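Local structure of p450 cytochrome, putative (Rippkaea orientalis, 6Y01) at residues D[136-141]-D[157-162]; D[46-51]-D[72-77]. The protein probably binds the molybdenum cofactor (Moco) and carries it in the cell, as a Moco carrier protein with a Rossmann-type fold. All coordinates share one frame; numbering follows the deposited sequence.

Overall arrangement
Contact 1 and contact 2 join neighbouring parallel strands of the same sheet, each pair linked by a single helix in a beta-alpha-beta unit, and they show how place in a Rossmann-type fold changes the same basic pairing. Their centres lie about 20 Å apart, on opposite sides of the chain's centre. Contact 2, 46-51 with 72-77, is buried, pairs strands by four direct backbone bonds and has one apolar face packed against a neighbouring subunit. Contact 1, 136-141 with 157-162, lies at the edge of the sheet and is only partly buried: two direct bonds give way to a water bridge, and each segment runs on to a polar N-cap of the helix that follows.

Contact 1: D[136-141]-D[157-162]; sequences ILLNDD and WIASSP
Ile-136 meets Ala-159 because its first torsion (chi1 -58°) sets CG2 anti to the backbone N, which carries this methyl across to the partner segment, 3.6 Å from Ala-159 CB. Leu-138 reaches further: with CG extended away from its own N (chi1 -178°), its CD1 lies against the backbone between Ala-159 O and Ser-161 N, just before helix 162-176. These side chains close a parallel beta-alpha-beta unit of the Rossmann-type sheet, in which strand 135-138 passes through helix 142-151 to the edge strand 157-158.

The backbone grip is short. Within 136-141 and 157-162, Leu-137 makes both direct bonds, giving N-H to Trp-157 O at 2.8 Å and taking the N-H of Ala-159 on its own O; Trp-157 bonds Val-135 one step earlier. The next step of the pattern is made through a water, which accepts from Asn-139 N and can donate to Ala-159 O, 2.7 Å from the water, an arrangement consistent with strands that part here.

The two faces differ. On one, Ile-136 and Ala-159 pack beneath helix 162-176, while the CB of Trp-157 lies beside Ile-136 CG1 and its indole turns off from strand 135-138. On the other, Leu-137 CD1 touches Ile-158 CD1 at 3.6 Å, methyl to methyl, and both side chains reach Gln-145 of the intervening helix.

Past the strands, polar side chains cap the helices that follow. Asn-139 OD1 takes the N-H of Asp-141 in an Asx turn, the donor standing above the carbonyl plane, and also binds Gln-145 NE2; Asp-141 then caps helix 142-151 through Ser-144 N. Ser-161 does likewise for helix 162-176, its OG bonded to Asn-164 N. The backbone N of Ser-161 is buried without a polar partner in the model, and Leu-138 CD1 lies against it at 3.6 Å.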
ATOM      1  N   ILE D 136     -17.522  14.819  -8.083  1.00 25.26           N
ATOM      2  CA  ILE D 136     -18.923  15.253  -8.056  1.00 25.19           C
ATOM      3  C   ILE D 136     -19.528  14.813  -6.740  1.00 24.28           C
ATOM      4  O   ILE D 136     -19.482  13.613  -6.412  1.00 26.78           O
ATOM      5  CB  ILE D 136     -19.705  14.672  -9.234  1.00 25.97           C
ATOM      6  CG1 ILE D 136     -19.079  15.076 -10.565  1.00 28.05           C
ATOM      7  CG2 ILE D 136     -21.156  15.075  -9.138  1.00 28.33           C
ATOM      8  CD1 ILE D 136     -19.658  14.332 -11.761  1.00 29.60           C
ATOM      9  N   LEU D 137     -20.118  15.752  -6.012  1.00 26.33           N
ATOM     10  CA  LEU D 137     -20.853  15.436  -4.776  1.00 26.17           C
ATOM     11  C   LEU D 137     -22.340  15.345  -5.087  1.00 27.71           C
ATOM     12  O   LEU D 137     -22.914  16.271  -5.631  1.00 29.70           O
ATOM     13  CB  LEU D 137     -20.587  16.516  -3.729  1.00 27.63           C
ATOM     14  CG  LEU D 137     -19.105  16.781  -3.428  1.00 27.36           C
ATOM     15  CD1 LEU D 137     -18.991  17.903  -2.383  1.00 30.82           C
ATOM     16  CD2 LEU D 137     -18.420  15.540  -2.943  1.00 29.69           C
ATOM     17  N   LEU D 138     -22.924  14.250  -4.663  1.00 27.91           N
ATOM     18  CA  LEU D 138     -24.393  14.020  -4.761  1.00 27.60           C
ATOM     19  C   LEU D 138     -24.888  13.686  -3.356  1.00 28.10           C
ATOM     20  O   LEU D 138     -24.850  12.516  -2.933  1.00 28.25           O
ATOM     21  CB  LEU D 138     -24.662  12.927  -5.801  1.00 29.14           C
ATOM     22  CG  LEU D 138     -26.130  12.649  -6.026  1.00 30.65           C
ATOM     23  CD1 LEU D 138     -26.822  13.774  -6.753  1.00 34.18           C
ATOM     24  CD2 LEU D 138     -26.241  11.386  -6.839  1.00 32.36           C
ATOM     25  N   ASN D 139     -25.202  14.731  -2.587  1.00 31.00           N
ATOM     26  CA  ASN D 139     -25.567  14.542  -1.178  1.00 33.74           C
ATOM     27  C   ASN D 139     -26.335  15.745  -0.683  1.00 38.97           C
ATOM     28  O   ASN D 139     -26.440  16.745  -1.410  1.00 42.02           O
ATOM     29  CB  ASN D 139     -24.354  14.271  -0.286  1.00 32.20           C
ATOM     30  CG  ASN D 139     -23.407  15.431  -0.140  1.00 33.51           C
ATOM     31  OD1 ASN D 139     -23.829  16.571   0.096  1.00 41.54           O
ATOM     32  ND2 ASN D 139     -22.145  15.130  -0.353  1.00 38.28           N
ATOM     33  N   ASP D 140     -26.836  15.616   0.535  1.00 44.63           N
ATOM     34  CA  ASP D 140     -27.628  16.672   1.199  1.00 53.65           C
ATOM     35  C   ASP D 140     -26.857  17.213   2.398  1.00 54.97           C
ATOM     36  O   ASP D 140     -27.504  17.556   3.376  1.00 64.27           O
ATOM     37  CB  ASP D 140     -29.003  16.133   1.598  1.00 64.60           C
ATOM     38  CG  ASP D 140     -29.843  15.811   0.380  1.00 72.38           C
ATOM     39  OD1 ASP D 140     -29.816  16.634  -0.571  1.00 73.44           O
ATOM     40  OD2 ASP D 140     -30.486  14.717   0.360  1.00 78.91           O
ATOM     41  N   ASP D 141     -25.524  17.269   2.299  1.00 52.61           N
ATOM     42  CA  ASP D 141     -24.644  17.728   3.395  1.00 52.86           C
ATOM     43  C   ASP D 141     -23.970  19.049   3.005  1.00 50.02           C
ATOM     44  O   ASP D 141     -22.875  19.037   2.421  1.00 47.37           O
ATOM     45  CB  ASP D 141     -23.592  16.675   3.745  1.00 51.47           C
ATOM     46  CG  ASP D 141     -22.842  17.008   5.018  1.00 58.06           C
ATOM     47  OD1 ASP D 141     -23.477  17.089   6.041  1.00 66.73           O
ATOM     48  OD2 ASP D 141     -21.615  17.270   4.942  1.00 60.37           O
ATOM     49  N   TRP D 157     -17.492  19.640  -7.949  1.00 30.74           N
ATOM     50  CA  TRP D 157     -18.828  19.865  -8.560  1.00 33.29           C
ATOM     51  C   TRP D 157     -19.919  19.336  -7.635  1.00 32.22           C
ATOM     52  O   TRP D 157     -19.720  18.314  -6.996  1.00 32.81           O
ATOM     53  CB  TRP D 157     -18.931  19.148  -9.902  1.00 38.83           C
ATOM     54  CG  TRP D 157     -18.300  19.904 -11.025  1.00 48.20           C
ATOM     55  CD1 TRP D 157     -18.870  20.859 -11.827  1.00 53.00           C
ATOM     56  CD2 TRP D 157     -16.995  19.676 -11.539  1.00 47.90           C
ATOM     57  NE1 TRP D 157     -17.977  21.273 -12.777  1.00 59.23           N
ATOM     58  CE2 TRP D 157     -16.813  20.564 -12.619  1.00 56.96           C
ATOM     59  CE3 TRP D 157     -15.964  18.825 -11.165  1.00 45.30           C
ATOM     60  CZ2 TRP D 157     -15.623  20.620 -13.330  1.00 61.17           C
ATOM     61  CZ3 TRP D 157     -14.776  18.892 -11.859  1.00 55.44           C
ATOM     62  CH2 TRP D 157     -14.618  19.756 -12.940  1.00 64.06           C
ATOM     63  N   ILE D 158     -21.038  20.022  -7.594  1.00 32.94           N
ATOM     64  CA  ILE D 158     -22.222  19.633  -6.804  1.00 33.88           C
ATOM     65  C   ILE D 158     -23.333  19.247  -7.782  1.00 33.05           C
ATOM     66  O   ILE D 158     -23.765  20.085  -8.556  1.00 36.10           O
ATOM     67  CB  ILE D 158     -22.702  20.763  -5.884  1.00 38.27           C
ATOM     68  CG1 ILE D 158     -21.542  21.350  -5.079  1.00 43.77           C
ATOM     69  CG2 ILE D 158     -23.828  20.252  -4.996  1.00 37.77           C
ATOM     70  CD1 ILE D 158     -20.893  20.411  -4.156  1.00 38.79           C
ATOM     71  N   ALA D 159     -23.770  17.997  -7.735  1.00 32.30           N
ATOM     72  CA  ALA D 159     -24.826  17.517  -8.635  1.00 32.85           C
ATOM     73  C   ALA D 159     -26.180  17.587  -7.954  1.00 34.18           C
ATOM     74  O   ALA D 159     -26.282  17.423  -6.739  1.00 35.79           O
ATOM     75  CB  ALA D 159     -24.567  16.103  -9.107  1.00 31.52           C
ATOM     76  N   SER D 160     -27.215  17.721  -8.772  1.00 37.55           N
ATOM     77  CA  SER D 160     -28.616  17.799  -8.304  1.00 41.68           C
ATOM     78  C   SER D 160     -29.318  16.439  -8.402  1.00 39.13           C
ATOM     79  O   SER D 160     -30.372  16.285  -7.789  1.00 44.87           O
ATOM     80  CB  SER D 160     -29.377  18.854  -9.097  1.00 42.60           C
ATOM     81  OG  SER D 160     -29.249  18.624 -10.507  1.00 45.22           O
ATOM     82  N   SER D 161     -28.783  15.506  -9.165  1.00 34.60           N
ATOM     83  CA  SER D 161     -29.449  14.224  -9.455  1.00 34.05           C
ATOM     84  C   SER D 161     -28.467  13.284 -10.108  1.00 32.54           C
ATOM     85  O   SER D 161     -27.422  13.701 -10.587  1.00 31.76           O
ATOM     86  CB  SER D 161     -30.614  14.432 -10.398  1.00 33.46           C
ATOM     87  OG  SER D 161     -30.129  14.821 -11.673  1.00 37.94           O
ATOM     88  N   PRO D 162     -28.768  11.971 -10.184  1.00 33.55           N
ATOM     89  CA  PRO D 162     -27.950  11.047 -10.960  1.00 32.17           C
ATOM     90  C   PRO D 162     -27.776  11.495 -12.411  1.00 31.80           C
ATOM     91  O   PRO D 162     -26.668  11.438 -12.927  1.00 30.97           O
ATOM     92  CB  PRO D 162     -28.705   9.720 -10.806  1.00 34.84           C
ATOM     93  CG  PRO D 162     -29.340   9.856  -9.464  1.00 33.63           C
ATOM     94  CD  PRO D 162     -29.831  11.284  -9.438  1.00 34.26           C
TER
HETATM   95  O   HOH W   1     -25.655  17.058  -4.110  1.00 60.16           O

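Contact 2: D[46-51]-D[72-77]; sequences GWVLLT and LTIGIL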
ATOM      1  N   GLY D  46     -21.975   2.965 -21.481  1.00 32.54           N
ATOM      2  CA  GLY D  46     -20.834   2.112 -21.847  1.00 32.05           C
ATOM      3  C   GLY D  46     -19.610   2.377 -21.003  1.00 31.63           C
ATOM      4  O   GLY D  46     -18.515   1.991 -21.391  1.00 33.81           O
ATOM      5  N   TRP D  47     -19.800   3.023 -19.867  1.00 28.38           N
ATOM      6  CA  TRP D  47     -18.699   3.331 -18.924  1.00 26.70           C
ATOM      7  C   TRP D  47     -18.522   2.188 -17.946  1.00 26.93           C
ATOM      8  O   TRP D  47     -19.438   1.400 -17.726  1.00 28.11           O
ATOM      9  CB  TRP D  47     -18.988   4.640 -18.219  1.00 27.97           C
ATOM     10  CG  TRP D  47     -19.118   5.816 -19.128  1.00 29.09           C
ATOM     11  CD1 TRP D  47     -18.725   5.930 -20.426  1.00 31.67           C
ATOM     12  CD2 TRP D  47     -19.715   7.065 -18.789  1.00 29.83           C
ATOM     13  NE1 TRP D  47     -19.015   7.184 -20.909  1.00 32.87           N
ATOM     14  CE2 TRP D  47     -19.626   7.895 -19.920  1.00 30.06           C
ATOM     15  CE3 TRP D  47     -20.328   7.556 -17.631  1.00 28.76           C
ATOM     16  CZ2 TRP D  47     -20.158   9.174 -19.952  1.00 31.89           C
ATOM     17  CZ3 TRP D  47     -20.874   8.815 -17.680  1.00 31.05           C
ATOM     18  CH2 TRP D  47     -20.763   9.624 -18.815  1.00 31.66           C
ATOM     19  N   VAL D  48     -17.348   2.141 -17.322  1.00 25.19           N
ATOM     20  CA  VAL D  48     -17.037   1.132 -16.313  1.00 23.75           C
ATOM     21  C   VAL D  48     -17.329   1.726 -14.941  1.00 22.74           C
ATOM     22  O   VAL D  48     -16.937   2.917 -14.691  1.00 25.14           O
ATOM     23  CB  VAL D  48     -15.595   0.681 -16.465  1.00 24.37           C
ATOM     24  CG1 VAL D  48     -15.213  -0.295 -15.376  1.00 24.97           C
ATOM     25  CG2 VAL D  48     -15.381   0.080 -17.842  1.00 28.00           C
ATOM     26  N   LEU D  49     -17.914   0.955 -14.048  1.00 22.42           N
ATOM     27  CA  LEU D  49     -18.155   1.378 -12.665  1.00 22.95           C
ATOM     28  C   LEU D  49     -17.081   0.797 -11.791  1.00 22.86           C
ATOM     29  O   LEU D  49     -16.797  -0.383 -11.848  1.00 23.50           O
ATOM     30  CB  LEU D  49     -19.502   0.859 -12.173  1.00 24.11           C
ATOM     31  CG  LEU D  49     -19.773   1.121 -10.692  1.00 23.97           C
ATOM     32  CD1 LEU D  49     -20.012   2.566 -10.443  1.00 25.75           C
ATOM     33  CD2 LEU D  49     -20.972   0.331 -10.236  1.00 24.91           C
ATOM     34  N   LEU D  50     -16.479   1.684 -10.974  1.00 21.96           N
ATOM     35  CA  LEU D  50     -15.506   1.267  -9.939  1.00 21.75           C
ATOM     36  C   LEU D  50     -16.055   1.612  -8.578  1.00 20.21           C
ATOM     37  O   LEU D  50     -16.551   2.721  -8.375  1.00 22.99           O
ATOM     38  CB  LEU D  50     -14.134   1.915 -10.188  1.00 22.44           C
ATOM     39  CG  LEU D  50     -13.055   1.486  -9.200  1.00 23.01           C
ATOM     40  CD1 LEU D  50     -11.680   1.726  -9.788  1.00 28.69           C
ATOM     41  CD2 LEU D  50     -13.085   2.392  -7.947  1.00 25.35           C
ATOM     42  N   THR D  51     -15.989   0.673  -7.658  1.00 20.78           N
ATOM     43  CA  THR D  51     -16.318   0.938  -6.242  1.00 20.46           C
ATOM     44  C   THR D  51     -15.293   0.258  -5.353  1.00 21.32           C
ATOM     45  O   THR D  51     -14.442  -0.506  -5.823  1.00 21.10           O
ATOM     46  CB  THR D  51     -17.713   0.379  -5.890  1.00 23.63           C
ATOM     47  OG1 THR D  51     -17.647  -1.042  -5.672  1.00 24.87           O
ATOM     48  CG2 THR D  51     -18.836   0.763  -6.849  1.00 23.54           C
ATOM     49  N   LEU D  72     -19.911  -3.329 -16.937  1.00 25.01           N
ATOM     50  CA  LEU D  72     -18.788  -3.948 -16.218  1.00 24.79           C
ATOM     51  C   LEU D  72     -18.562  -3.226 -14.892  1.00 23.00           C
ATOM     52  O   LEU D  72     -18.610  -1.976 -14.842  1.00 24.12           O
ATOM     53  CB  LEU D  72     -17.544  -3.827 -17.062  1.00 26.62           C
ATOM     54  CG  LEU D  72     -16.281  -4.467 -16.501  1.00 27.29           C
ATOM     55  CD1 LEU D  72     -16.392  -5.975 -16.406  1.00 28.95           C
ATOM     56  CD2 LEU D  72     -15.091  -4.065 -17.357  1.00 28.62           C
ATOM     57  N   THR D  73     -18.392  -4.012 -13.870  1.00 23.10           N
ATOM     58  CA  THR D  73     -18.133  -3.513 -12.514  1.00 22.60           C
ATOM     59  C   THR D  73     -16.791  -3.999 -11.987  1.00 23.46           C
ATOM     60  O   THR D  73     -16.453  -5.155 -12.066  1.00 23.62           O
ATOM     61  CB  THR D  73     -19.260  -3.891 -11.561  1.00 22.99           C
ATOM     62  OG1 THR D  73     -19.346  -5.318 -11.538  1.00 25.28           O
ATOM     63  CG2 THR D  73     -20.570  -3.270 -12.001  1.00 25.25           C
ATOM     64  N   ILE D  74     -16.049  -3.059 -11.373  1.00 22.85           N
ATOM     65  CA  ILE D  74     -14.738  -3.333 -10.761  1.00 22.75           C
ATOM     66  C   ILE D  74     -14.871  -3.015  -9.271  1.00 20.93           C
ATOM     67  O   ILE D  74     -15.449  -1.951  -8.927  1.00 22.73           O
ATOM     68  CB  ILE D  74     -13.647  -2.421 -11.333  1.00 25.42           C
ATOM     69  CG1 ILE D  74     -13.626  -2.324 -12.847  1.00 28.07           C
ATOM     70  CG2 ILE D  74     -12.284  -2.854 -10.765  1.00 26.91           C
ATOM     71  CD1 ILE D  74     -13.417  -3.630 -13.581  1.00 27.95           C
ATOM     72  N   GLY D  75     -14.380  -3.925  -8.444  1.00 20.22           N
ATOM     73  CA  GLY D  75     -14.361  -3.652  -7.004  1.00 21.04           C
ATOM     74  C   GLY D  75     -12.926  -3.687  -6.499  1.00 21.35           C
ATOM     75  O   GLY D  75     -12.205  -4.620  -6.786  1.00 22.81           O
ATOM     76  N   ILE D  76     -12.549  -2.654  -5.743  1.00 20.56           N
ATOM     77  CA  ILE D  76     -11.176  -2.541  -5.153  1.00 20.82           C
ATOM     78  C   ILE D  76     -11.331  -2.908  -3.686  1.00 20.15           C
ATOM     79  O   ILE D  76     -11.785  -2.092  -2.895  1.00 22.42           O
ATOM     80  CB  ILE D  76     -10.590  -1.146  -5.324  1.00 21.58           C
ATOM     81  CG1 ILE D  76     -10.678  -0.629  -6.742  1.00 23.80           C
ATOM     82  CG2 ILE D  76      -9.179  -1.153  -4.815  1.00 22.65           C
ATOM     83  CD1 ILE D  76      -9.998  -1.488  -7.756  1.00 24.73           C
ATOM     84  N   LEU D  77     -10.997  -4.149  -3.362  1.00 20.37           N
ATOM     85  CA  LEU D  77     -11.333  -4.720  -2.062  1.00 20.11           C
ATOM     86  C   LEU D  77     -10.224  -4.432  -1.074  1.00 20.44           C
ATOM     87  O   LEU D  77      -9.035  -4.604  -1.392  1.00 21.09           O
ATOM     88  CB  LEU D  77     -11.530  -6.234  -2.175  1.00 21.72           C
ATOM     89  CG  LEU D  77     -12.642  -6.692  -3.152  1.00 25.38           C
ATOM     90  CD1 LEU D  77     -12.693  -8.153  -3.109  1.00 27.03           C
ATOM     91  CD2 LEU D  77     -13.933  -6.100  -2.788  1.00 32.57           C
TER
HETATM   92  O   HOH W   2     -20.780  -0.270 -15.726  1.00 27.10           O
HETATM   93  O   HOH W   3     -19.482  -1.158 -18.958  1.00 30.94           O
HETATM   94  O   HOH W   4     -18.088  -2.376  -7.954  1.00 41.22           O
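Val-48 is the bump that fits the hollow between Leu-72 and Ile-74: its CG1 presses on Ile-74 CG1 at 3.6 Å, while CG2 lies beside Leu-72 CD2. The pairing belongs to a parallel beta-alpha-beta unit of the Rossmann-type sheet, strand 48-51, helix 58-68 and strand 73-77, with the strands crossing at -19°. Four backbone bonds hold it, running alternately from Leu-49 N to Leu-72 O, Ile-74 N to Leu-49 O, Thr-51 N to Ile-74 O and Ile-76 N to Thr-51 O.

Further along the same face, Leu-50 offers its fork to Ile-76. CG and both methyls stand about 4.0 Å from Ile-76 CG1, which sits against the branch, and Asn-105 of helix 102-108 touches both residues. An alanine in place of Leu-50 would probably leave Ile-76 CG1 without this backing and open a gap under helix 102-108. Ile-91 of a neighbouring subunit covers Val-48, Leu-72 and Ile-74.

On the other face Leu-49 CD2 meets Thr-73 CG2, a methyl left on the leucine's side as Thr-73 OG1 (chi1 60°) binds Ala-88 O and Asp-90 N. Beside Thr-51, Gly-75 adds no bump. Thr-51 OG1 is hydrogen-bonded to Gly-53 N and also meets a water at 2.7 Å, which donates to Ile-74 O at 2.8 Å.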